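Local coordinates for disulfide bond protein A (Staphylococcus aureus, PDB 3BCI) that probably acts as a thioredoxin-family thiol:disulfide oxidoreductase in bacterial oxidative protein folding, carrying a redox-active disulfide of the CxxC type, at residues 121-124 / 128-131; 67-72 / 132-137; 34-39 / 164-169; 151-154 / 159-162. One frame throughout, in Å; residues are numbered along the deposited sequence.

Interaction 1: 121-124 / 128-131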
loop_
_atom_site.group_PDB
_atom_site.type_symbol
_atom_site.label_atom_id
_atom_site.label_comp_id
_atom_site.label_asym_id
_atom_site.label_seq_id
_atom_site.Cartn_x
_atom_site.Cartn_y
_atom_site.Cartn_z
ATOM N N ILE A 121 2.566 -16.123 2.098
ATOM C CA ILE A 121 2.785 -16.590 0.734
ATOM C C ILE A 121 1.628 -17.452 0.237
ATOM O O ILE A 121 1.178 -17.305 -0.897
ATOM C CB ILE A 121 4.123 -17.375 0.651
ATOM C CG1 ILE A 121 5.289 -16.414 0.905
ATOM C CG2 ILE A 121 4.288 -18.025 -0.702
ATOM C CD1 ILE A 121 6.666 -17.074 0.864
ATOM N N LYS A 122 1.130 -18.340 1.089
ATOM C CA LYS A 122 0.020 -19.197 0.692
ATOM C C LYS A 122 -1.301 -18.422 0.618
ATOM O O LYS A 122 -2.123 -18.659 -0.264
ATOM C CB LYS A 122 -0.102 -20.368 1.673
ATOM C CG LYS A 122 -1.169 -21.403 1.310
ATOM C CD LYS A 122 -2.515 -21.073 1.925
ATOM C CE LYS A 122 -3.505 -22.205 1.708
ATOM N NZ LYS A 122 -4.812 -21.935 2.366
ATOM N N ASP A 123 -1.498 -17.477 1.532
ATOM C CA ASP A 123 -2.738 -16.713 1.552
ATOM C C ASP A 123 -2.987 -15.866 0.302
ATOM O O ASP A 123 -4.077 -15.908 -0.261
ATOM C CB ASP A 123 -2.790 -15.828 2.807
ATOM C CG ASP A 123 -4.192 -15.286 3.088
ATOM O OD1 ASP A 123 -4.637 -14.345 2.398
ATOM O OD2 ASP A 123 -4.854 -15.816 4.004
ATOM N N TYR A 124 -1.985 -15.114 -0.150
ATOM C CA TYR A 124 -2.182 -14.267 -1.324
ATOM C C TYR A 124 -2.304 -15.038 -2.634
ATOM O O TYR A 124 -2.727 -14.480 -3.644
ATOM C CB TYR A 124 -1.071 -13.202 -1.417
ATOM C CG TYR A 124 0.145 -13.536 -2.260
ATOM C CD1 TYR A 124 0.154 -13.298 -3.634
ATOM C CD2 TYR A 124 1.310 -14.039 -1.673
ATOM C CE1 TYR A 124 1.297 -13.547 -4.406
ATOM C CE2 TYR A 124 2.456 -14.294 -2.433
ATOM C CZ TYR A 124 2.445 -14.045 -3.797
ATOM O OH TYR A 124 3.578 -14.287 -4.547
ATOM N N ASP A 128 -10.011 -16.464 -3.247
ATOM C CA ASP A 128 -10.989 -16.101 -2.228
ATOM C C ASP A 128 -10.507 -16.100 -0.786
ATOM O O ASP A 128 -11.311 -16.201 0.137
ATOM C CB ASP A 128 -12.241 -16.974 -2.355
ATOM C CG ASP A 128 -13.038 -16.649 -3.606
ATOM O OD1 ASP A 128 -13.234 -15.446 -3.886
ATOM O OD2 ASP A 128 -13.469 -17.587 -4.305
ATOM N N SER A 129 -9.199 -15.980 -0.589
ATOM C CA SER A 129 -8.647 -15.917 0.758
ATOM C C SER A 129 -8.954 -14.501 1.231
ATOM O O SER A 129 -9.466 -13.688 0.462
ATOM C CB SER A 129 -7.134 -16.110 0.724
ATOM O OG SER A 129 -6.523 -15.030 0.034
ATOM N N LYS A 130 -8.637 -14.194 2.482
ATOM C CA LYS A 130 -8.898 -12.853 2.985
ATOM C C LYS A 130 -8.099 -11.786 2.232
ATOM O O LYS A 130 -8.615 -10.701 1.972
ATOM C CB LYS A 130 -8.602 -12.774 4.488
ATOM C CG LYS A 130 -9.622 -13.515 5.349
ATOM C CD LYS A 130 -9.308 -13.419 6.837
ATOM C CE LYS A 130 -8.056 -14.206 7.203
ATOM N NZ LYS A 130 -7.785 -14.158 8.667
ATOM N N SER A 131 -6.853 -12.082 1.868
ATOM C CA SER A 131 -6.050 -11.084 1.155
ATOM C C SER A 131 -6.555 -10.947 -0.277
ATOM O O SER A 131 -6.465 -9.884 -0.894
ATOM C CB SER A 131 -4.561 -11.464 1.164
ATOM O OG SER A 131 -4.298 -12.656 0.441
HETATM O O HOH W 1 -7.445 -15.864 4.531
#
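A capped helix start carries this contact: S129 is the N-cap of helix 130-144, and D123, in the last turns of helix 114-125, reaches that start across the short link between the two helices. Three polar bonds define the join. S129 OG donates to the main-chain D123 O at 2.6 Å, approaching from above the carbonyl plane, 38° out of it, rather than along a lone pair. The same hydroxyl oxygen also accepts a hydrogen bond from W132 N, which identifies it as the cap. D123 then inserts its carboxylate over the opening turn. With CG anti to the backbone N (chi1 -165°), the group swings across to S131, and D123 OD1 takes two donors there: S131 OG at 2.6 Å, through the lone pair facing away from OD2, and S131 N at 3.2 Å, nearly along the C-O axis. OD2 is served separately. Water 1 donates to D123 OD2 at 2.6 Å and accepts from K130 N at 2.9 Å, while Y74 OH adds a bond from helix 61-74. The S131 hydroxyl also presses on the backbone of Y124, with S131 OG 3.2 Å from Y124 CA, and Y124 OH is hydrogen-bonded to D104. OD1 of the buried D123 thus accepts directly from S131 N and OG, and OD2 reaches K130 N through water 1; this donor-rich setting would be expected to stabilise the negative charge.

Interaction 2: 67-72 / 132-137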
loop_
_atom_site.group_PDB
_atom_site.type_symbol
_atom_site.label_atom_id
_atom_site.label_comp_id
_atom_site.label_asym_id
_atom_site.label_seq_id
_atom_site.Cartn_x
_atom_site.Cartn_y
_atom_site.Cartn_z
ATOM N N ALA A 67 -0.564 -9.816 -2.291
ATOM C CA ALA A 67 0.595 -10.080 -1.444
ATOM C C ALA A 67 0.724 -8.974 -0.406
ATOM O O ALA A 67 1.010 -9.237 0.764
ATOM C CB ALA A 67 1.865 -10.158 -2.289
ATOM N N SER A 68 0.504 -7.737 -0.845
ATOM C CA SER A 68 0.582 -6.576 0.033
ATOM C C SER A 68 -0.430 -6.695 1.172
ATOM O O SER A 68 -0.095 -6.473 2.340
ATOM C CB SER A 68 0.315 -5.298 -0.774
ATOM O OG SER A 68 0.405 -4.142 0.042
ATOM N N HIS A 69 -1.668 -7.046 0.831
ATOM C CA HIS A 69 -2.713 -7.199 1.840
ATOM C C HIS A 69 -2.441 -8.380 2.771
ATOM O O HIS A 69 -2.807 -8.345 3.947
ATOM C CB HIS A 69 -4.084 -7.349 1.171
ATOM C CG HIS A 69 -4.730 -6.041 0.837
ATOM N ND1 HIS A 69 -5.275 -5.216 1.796
ATOM C CD2 HIS A 69 -4.873 -5.390 -0.343
ATOM C CE1 HIS A 69 -5.727 -4.114 1.225
ATOM N NE2 HIS A 69 -5.494 -4.194 -0.075
ATOM N N ALA A 70 -1.800 -9.421 2.250
ATOM C CA ALA A 70 -1.473 -10.581 3.077
ATOM C C ALA A 70 -0.452 -10.144 4.131
ATOM O O ALA A 70 -0.578 -10.480 5.309
ATOM C CB ALA A 70 -0.902 -11.716 2.209
ATOM N N VAL A 71 0.554 -9.386 3.703
ATOM C CA VAL A 71 1.574 -8.892 4.624
ATOM C C VAL A 71 0.942 -8.018 5.706
ATOM O O VAL A 71 1.248 -8.161 6.893
ATOM C CB VAL A 71 2.652 -8.061 3.878
ATOM C CG1 VAL A 71 3.590 -7.384 4.879
ATOM C CG2 VAL A 71 3.449 -8.966 2.947
ATOM N N LEU A 72 0.059 -7.115 5.293
ATOM C CA LEU A 72 -0.609 -6.219 6.225
ATOM C C LEU A 72 -1.389 -6.965 7.313
ATOM O O LEU A 72 -1.282 -6.644 8.499
ATOM C CB LEU A 72 -1.564 -5.290 5.463
ATOM C CG LEU A 72 -2.494 -4.435 6.331
ATOM C CD1 LEU A 72 -1.658 -3.497 7.199
ATOM C CD2 LEU A 72 -3.458 -3.643 5.447
ATOM N N TRP A 132 -7.102 -12.038 -0.798
ATOM C CA TRP A 132 -7.639 -12.050 -2.147
ATOM C C TRP A 132 -8.861 -11.128 -2.208
ATOM O O TRP A 132 -8.996 -10.304 -3.115
ATOM C CB TRP A 132 -8.031 -13.483 -2.514
ATOM C CG TRP A 132 -8.388 -13.673 -3.937
ATOM C CD1 TRP A 132 -9.518 -13.237 -4.570
ATOM C CD2 TRP A 132 -7.623 -14.377 -4.916
ATOM N NE1 TRP A 132 -9.505 -13.636 -5.886
ATOM C CE2 TRP A 132 -8.355 -14.342 -6.123
ATOM C CE3 TRP A 132 -6.392 -15.048 -4.887
ATOM C CZ2 TRP A 132 -7.891 -14.943 -7.297
ATOM C CZ3 TRP A 132 -5.932 -15.646 -6.051
ATOM C CH2 TRP A 132 -6.683 -15.593 -7.240
ATOM N N LYS A 133 -9.742 -11.263 -1.225
ATOM C CA LYS A 133 -10.942 -10.444 -1.172
ATOM C C LYS A 133 -10.604 -8.985 -0.925
ATOM O O LYS A 133 -11.209 -8.092 -1.517
ATOM C CB LYS A 133 -11.876 -10.964 -0.085
ATOM C CG LYS A 133 -12.490 -12.298 -0.455
ATOM C CD LYS A 133 -13.418 -12.827 0.614
ATOM C CE LYS A 133 -14.147 -14.055 0.093
ATOM N NZ LYS A 133 -14.990 -14.697 1.136
ATOM N N ALA A 134 -9.623 -8.752 -0.061
ATOM C CA ALA A 134 -9.190 -7.399 0.258
ATOM C C ALA A 134 -8.687 -6.687 -0.992
ATOM O O ALA A 134 -9.021 -5.529 -1.224
ATOM C CB ALA A 134 -8.090 -7.438 1.324
ATOM N N ALA A 135 -7.894 -7.381 -1.802
ATOM C CA ALA A 135 -7.354 -6.780 -3.015
ATOM C C ALA A 135 -8.495 -6.379 -3.949
ATOM O O ALA A 135 -8.471 -5.301 -4.534
ATOM C CB ALA A 135 -6.396 -7.750 -3.709
ATOM N N GLU A 136 -9.498 -7.243 -4.073
ATOM C CA GLU A 136 -10.650 -6.952 -4.917
ATOM C C GLU A 136 -11.441 -5.770 -4.361
ATOM O O GLU A 136 -11.828 -4.871 -5.103
ATOM C CB GLU A 136 -11.579 -8.167 -5.004
ATOM C CG GLU A 136 -11.035 -9.343 -5.806
ATOM C CD GLU A 136 -10.697 -8.971 -7.240
ATOM O OE1 GLU A 136 -11.457 -8.177 -7.840
ATOM O OE2 GLU A 136 -9.681 -9.481 -7.769
ATOM N N LYS A 137 -11.675 -5.782 -3.052
ATOM C CA LYS A 137 -12.438 -4.734 -2.390
ATOM C C LYS A 137 -11.823 -3.352 -2.603
ATOM O O LYS A 137 -12.547 -2.367 -2.754
ATOM C CB LYS A 137 -12.549 -5.031 -0.891
ATOM C CG LYS A 137 -13.531 -4.125 -0.154
ATOM C CD LYS A 137 -13.513 -4.375 1.348
ATOM C CE LYS A 137 -14.560 -3.521 2.060
ATOM N NZ LYS A 137 -14.497 -3.674 3.544
#
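The imidazole of H69 and the methyl of A134 meet face-on, and this one pairing makes the tight part of the contact between helices 61-74 and 130-144. A134 CB lies 3.8 Å from the H69 ring centroid, 22° off the ring normal, a CH-pi contact displaced toward the rim. The displacement is directed to the CG-ND1 side, as the distances show: A134 CB is 3.6 Å from H69 ND1 and 4.1 Å from H69 CE1. H69 holds CG anti to its carbonyl carbon (chi1 -85°), which brings one ring face over the A134 methyl, and H69 CD2 comes within 3.9 Å of A135 N. The small side chain of A134 is consistent with the close approach: the CA atoms of H69 and A134 are 6.7 Å apart. The rotation of the ring is also fixed at its far end, where NE2 bonds to D138 one turn further along helix 130-144.

Contact thins quickly around this point. A135 CB is 4.4 Å from H69 CD2 and also packs on I62, S65 and R66, earlier on the helix of H69. The solvent side belongs to K133 and K137, exposed lysines whose side chains make no contact with 67-72, and only 121 Å² is buried between the two segments in all. Both helices lie in the chain between strands 48-53 and 152-155, the position at which DsbA proteins carry a helical domain inserted into the thioredoxin fold; the H69-A134 contact is a helix-helix interface of that insertion.

Interaction 3: 34-39 / 164-169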
loop_
_atom_site.group_PDB
_atom_site.type_symbol
_atom_site.label_atom_id
_atom_site.label_comp_id
_atom_site.label_asym_id
_atom_site.label_seq_id
_atom_site.Cartn_x
_atom_site.Cartn_y
_atom_site.Cartn_z
ATOM N N MET A 34 6.193 9.113 2.918
ATOM C CA MET A 34 6.184 8.069 3.928
ATOM C C MET A 34 7.239 8.072 5.033
ATOM O O MET A 34 6.910 7.818 6.189
ATOM C CB MET A 34 6.129 6.704 3.240
ATOM C CG MET A 34 4.827 6.501 2.451
ATOM S SD MET A 34 3.322 6.871 3.428
ATOM C CE MET A 34 3.305 5.516 4.526
ATOM N N PRO A 35 8.508 8.360 4.709
ATOM C CA PRO A 35 9.501 8.355 5.788
ATOM C C PRO A 35 9.100 9.220 6.987
ATOM O O PRO A 35 9.139 8.767 8.129
ATOM C CB PRO A 35 10.763 8.862 5.092
ATOM C CG PRO A 35 10.610 8.306 3.713
ATOM C CD PRO A 35 9.153 8.610 3.408
ATOM N N LYS A 36 8.703 10.460 6.723
ATOM C CA LYS A 36 8.300 11.369 7.790
ATOM C C LYS A 36 6.904 11.088 8.326
ATOM O O LYS A 36 6.673 11.189 9.528
ATOM C CB LYS A 36 8.356 12.818 7.311
ATOM C CG LYS A 36 9.751 13.376 7.182
ATOM C CD LYS A 36 9.698 14.805 6.679
ATOM C CE LYS A 36 11.086 15.330 6.388
ATOM N NZ LYS A 36 11.038 16.695 5.800
ATOM N N LEU A 37 5.973 10.749 7.438
ATOM C CA LEU A 37 4.605 10.466 7.864
ATOM C C LEU A 37 4.621 9.272 8.815
ATOM O O LEU A 37 3.936 9.257 9.834
ATOM C CB LEU A 37 3.718 10.152 6.655
ATOM C CG LEU A 37 2.222 10.037 6.954
ATOM C CD1 LEU A 37 1.710 11.389 7.458
ATOM C CD2 LEU A 37 1.466 9.612 5.693
ATOM N N ARG A 38 5.424 8.277 8.470
ATOM C CA ARG A 38 5.553 7.068 9.270
ATOM C C ARG A 38 6.158 7.370 10.642
ATOM O O ARG A 38 5.649 6.938 11.672
ATOM C CB ARG A 38 6.434 6.067 8.529
ATOM C CG ARG A 38 6.743 4.820 9.301
ATOM C CD ARG A 38 7.642 3.897 8.501
ATOM N NE ARG A 38 7.861 2.657 9.226
ATOM C CZ ARG A 38 8.490 1.602 8.733
ATOM N NH1 ARG A 38 8.971 1.636 7.496
ATOM N NH2 ARG A 38 8.627 0.513 9.477
ATOM N N LYS A 39 7.244 8.124 10.652
ATOM C CA LYS A 39 7.910 8.453 11.902
ATOM C C LYS A 39 7.092 9.338 12.829
ATOM O O LYS A 39 7.042 9.106 14.030
ATOM C CB LYS A 39 9.250 9.133 11.616
ATOM C CG LYS A 39 10.000 9.569 12.868
ATOM C CD LYS A 39 11.365 10.144 12.530
ATOM C CE LYS A 39 12.133 10.513 13.787
ATOM N NZ LYS A 39 13.531 10.921 13.478
ATOM N N TYR A 164 2.378 14.915 -2.337
ATOM C CA TYR A 164 3.797 14.608 -2.440
ATOM C C TYR A 164 4.596 15.329 -1.368
ATOM O O TYR A 164 5.791 15.110 -1.228
ATOM C CB TYR A 164 4.329 15.026 -3.813
ATOM C CG TYR A 164 3.649 14.327 -4.965
ATOM C CD1 TYR A 164 3.964 13.007 -5.287
ATOM C CD2 TYR A 164 2.678 14.979 -5.723
ATOM C CE1 TYR A 164 3.329 12.352 -6.335
ATOM C CE2 TYR A 164 2.037 14.331 -6.777
ATOM C CZ TYR A 164 2.369 13.017 -7.074
ATOM O OH TYR A 164 1.737 12.362 -8.103
ATOM N N ASP A 165 3.928 16.181 -0.605
ATOM C CA ASP A 165 4.602 16.955 0.428
ATOM C C ASP A 165 4.142 16.608 1.841
ATOM O O ASP A 165 2.996 16.843 2.211
ATOM C CB ASP A 165 4.388 18.442 0.134
ATOM C CG ASP A 165 4.997 19.343 1.181
ATOM O OD1 ASP A 165 5.951 18.916 1.866
ATOM O OD2 ASP A 165 4.524 20.490 1.302
ATOM N N TYR A 166 5.050 16.040 2.627
ATOM C CA TYR A 166 4.733 15.666 3.997
ATOM C C TYR A 166 4.070 16.801 4.768
ATOM O O TYR A 166 3.103 16.577 5.495
ATOM C CB TYR A 166 6.003 15.227 4.733
ATOM C CG TYR A 166 5.842 15.178 6.233
ATOM C CD1 TYR A 166 5.022 14.228 6.837
ATOM C CD2 TYR A 166 6.479 16.110 7.049
ATOM C CE1 TYR A 166 4.835 14.209 8.219
ATOM C CE2 TYR A 166 6.301 16.102 8.430
ATOM C CZ TYR A 166 5.479 15.150 9.008
ATOM O OH TYR A 166 5.298 15.146 10.370
ATOM N N GLU A 167 4.583 18.020 4.606
ATOM C CA GLU A 167 4.032 19.166 5.323
ATOM C C GLU A 167 2.572 19.439 4.994
ATOM O O GLU A 167 1.858 20.063 5.781
ATOM C CB GLU A 167 4.865 20.420 5.048
ATOM C CG GLU A 167 6.358 20.196 5.207
ATOM C CD GLU A 167 7.125 21.479 5.443
ATOM O OE1 GLU A 167 6.836 22.485 4.761
ATOM O OE2 GLU A 167 8.026 21.475 6.307
ATOM N N SER A 168 2.122 18.981 3.830
ATOM C CA SER A 168 0.733 19.192 3.452
ATOM C C SER A 168 -0.160 18.257 4.272
ATOM O O SER A 168 -1.318 18.572 4.555
ATOM C CB SER A 168 0.546 18.941 1.953
ATOM O OG SER A 168 -0.767 19.287 1.561
ATOM N N TYR A 169 0.379 17.105 4.653
ATOM C CA TYR A 169 -0.381 16.158 5.472
ATOM C C TYR A 169 -0.418 16.714 6.890
ATOM O O TYR A 169 -1.471 16.773 7.527
ATOM C CB TYR A 169 0.299 14.788 5.502
ATOM C CG TYR A 169 0.271 14.035 4.196
ATOM C CD1 TYR A 169 -0.563 12.925 4.027
ATOM C CD2 TYR A 169 1.083 14.421 3.130
ATOM C CE1 TYR A 169 -0.585 12.222 2.832
ATOM C CE2 TYR A 169 1.068 13.726 1.929
ATOM C CZ TYR A 169 0.232 12.627 1.785
ATOM O OH TYR A 169 0.214 11.941 0.595
#
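The 2.8 Å bond from S168 N to D165 O closes the first turn of helix 166-174, the turn from which Y166 extends to K36 and L37 of helix 24-42. D165 is the N-cap; its OD1 also accepts a weak bond from E167 N. No hydrogen bond crosses between the segments, and the join rests on the two tyrosines. Y166 has CG anti to the backbone N (chi1 165°), which carries its ring across to the other helix. K36 CB sits over the centre of the Y166 ring, 3.6 Å from the centroid and 11° off the normal, a well-centred CH-pi contact. The rest of the extended lysine chain crosses the tyrosine at about a right angle, with K36 CD 3.5 Å from Y166 CD2. Its charged end passes on: K36 NZ stays 5.7 Å from E167 OE2, too far for a salt bridge. Deeper in, L37 CD1 packs at 4.3 Å from Y166 CE1 and at 4.2 Å from Y169 CB, thus bridging both tyrosines. Y169 OH is bonded to P163 O, which ties the ring back to the loop before its own helix. Y166 continues onto N40 and Y41, extending the interface along helix 24-42, and Y169 touches V33 of that helix and V160, next to strand 158-159; M34 and R38, directed away from 164-169, meet helix 79-88.

Interaction 4: 151-154 / 159-162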
loop_
_atom_site.group_PDB
_atom_site.type_symbol
_atom_site.label_atom_id
_atom_site.label_comp_id
_atom_site.label_asym_id
_atom_site.label_seq_id
_atom_site.Cartn_x
_atom_site.Cartn_y
_atom_site.Cartn_z
ATOM N N PRO A 151 -1.493 9.286 -7.799
ATOM C CA PRO A 151 -1.877 9.106 -6.398
ATOM C C PRO A 151 -2.658 10.291 -5.835
ATOM O O PRO A 151 -2.478 11.425 -6.266
ATOM C CB PRO A 151 -0.532 8.951 -5.702
ATOM C CG PRO A 151 0.335 9.907 -6.484
ATOM C CD PRO A 151 -0.055 9.596 -7.916
ATOM N N THR A 152 -3.542 10.009 -4.886
ATOM C CA THR A 152 -4.320 11.048 -4.221
ATOM C C THR A 152 -4.434 10.619 -2.768
ATOM O O THR A 152 -4.482 9.426 -2.472
ATOM C CB THR A 152 -5.738 11.223 -4.835
ATOM O OG1 THR A 152 -6.352 9.942 -5.032
ATOM C CG2 THR A 152 -5.654 11.969 -6.161
ATOM N N ALA A 153 -4.451 11.589 -1.862
ATOM C CA ALA A 153 -4.542 11.284 -0.443
ATOM C C ALA A 153 -5.614 12.112 0.233
ATOM O O ALA A 153 -5.882 13.241 -0.165
ATOM C CB ALA A 153 -3.186 11.520 0.225
ATOM N N PHE A 154 -6.230 11.526 1.255
ATOM C CA PHE A 154 -7.286 12.176 2.016
ATOM C C PHE A 154 -7.078 11.914 3.504
ATOM O O PHE A 154 -6.593 10.852 3.893
ATOM C CB PHE A 154 -8.650 11.615 1.595
ATOM C CG PHE A 154 -8.998 11.880 0.155
ATOM C CD1 PHE A 154 -9.748 12.996 -0.198
ATOM C CD2 PHE A 154 -8.567 11.017 -0.847
ATOM C CE1 PHE A 154 -10.065 13.249 -1.538
ATOM C CE2 PHE A 154 -8.877 11.259 -2.186
ATOM C CZ PHE A 154 -9.626 12.375 -2.534
ATOM N N LYS A 159 -9.209 16.299 1.174
ATOM C CA LYS A 159 -8.115 16.106 0.233
ATOM C C LYS A 159 -6.825 16.786 0.668
ATOM O O LYS A 159 -6.834 17.933 1.100
ATOM C CB LYS A 159 -8.508 16.629 -1.151
ATOM C CG LYS A 159 -7.530 16.227 -2.250
ATOM C CD LYS A 159 -7.911 16.816 -3.597
ATOM C CE LYS A 159 -7.050 18.023 -3.939
ATOM N NZ LYS A 159 -5.627 17.634 -4.169
ATOM N N VAL A 160 -5.719 16.062 0.556
ATOM C CA VAL A 160 -4.412 16.606 0.894
ATOM C C VAL A 160 -4.020 17.458 -0.317
ATOM O O VAL A 160 -3.892 16.938 -1.426
ATOM C CB VAL A 160 -3.384 15.476 1.097
ATOM C CG1 VAL A 160 -2.006 16.063 1.394
ATOM C CG2 VAL A 160 -3.840 14.561 2.245
ATOM N N GLU A 161 -3.847 18.761 -0.101
ATOM C CA GLU A 161 -3.501 19.699 -1.169
ATOM C C GLU A 161 -2.350 19.243 -2.064
ATOM O O GLU A 161 -2.457 19.298 -3.285
ATOM C CB GLU A 161 -3.187 21.075 -0.572
ATOM C CG GLU A 161 -4.425 21.847 -0.135
ATOM C CD GLU A 161 -4.093 23.094 0.665
ATOM O OE1 GLU A 161 -3.137 23.806 0.294
ATOM O OE2 GLU A 161 -4.797 23.370 1.660
ATOM N N ASP A 162 -1.252 18.807 -1.457
ATOM C CA ASP A 162 -0.102 18.316 -2.211
ATOM C C ASP A 162 0.294 16.973 -1.597
ATOM O O ASP A 162 1.060 16.925 -0.637
ATOM C CB ASP A 162 1.063 19.300 -2.111
ATOM C CG ASP A 162 2.273 18.845 -2.889
ATOM O OD1 ASP A 162 2.232 17.735 -3.460
ATOM O OD2 ASP A 162 3.271 19.592 -2.927
HETATM O O HOH W 2 -4.263 14.566 -2.836
#
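Two side-chain torsions set F154 and K159 against each other: the phenyl CG lies anti to its carbonyl carbon (chi1 -63°), swinging the ring toward the neighbouring strand, while K159 CG, anti to its backbone N (chi1 -169°), directs the lysine chain past the ring and is still 4.0 Å from F154 CE1. From the backbone, K159 CA meets F154 CD1 at 3.5 Å and K159 CB meets F154 CE1 at 3.7 Å, an oblique approach. The CA atoms of F154 and K159 are 4.4 Å apart, as suits an antiparallel non-hydrogen-bonded pair with both side chains on one face. V160 N donates to A153 O at 2.9 Å in an almost straight bond (173°), and A153 CB meets V160 CG2 at 3.7 Å. F154 and K159 pair strands 152-155 and 158-159 as a hairpin at one edge of the thioredoxin-fold sheet; on its other side strand 152-155 bonds to V16 and Y18 of strand 14-19. P151, preceded by a cis peptide, occupies the place of the cis-proline loop characteristic of thioredoxin-fold enzymes and touches C26. At V160 the return link is made through water 2, which accepts from A153 N at 3.1 Å and donates to V160 O at 2.8 Å. The K159 chain bends back until NZ makes a weak bond to V160 O, and V160 itself is buried against S168 and Y169 of helix 166-174.

In the fold
The contacts fall into two pairs on opposite sides of the chain's centre. Interactions 1 and 2 have centres 7 Å apart and share helix 130-144; Y124 CB meets A67 N at 3.5 Å and S131 CB meets A70 N at 3.6 Å, so helices 61-74, 114-125 and 130-144 form one cluster. Interactions 3 and 4, with centres 11 Å apart, are joined by a probable hydrogen bond from D162 N to S168 OG (3.1 Å). Interactions 1 and 4 are about 19 Å apart at their nearest atoms. P151 of interaction 4 touches C26 of the redox-active pair C23 and C26, which forms a disulfide in this protein and at which helix 24-42 of interaction 3 starts.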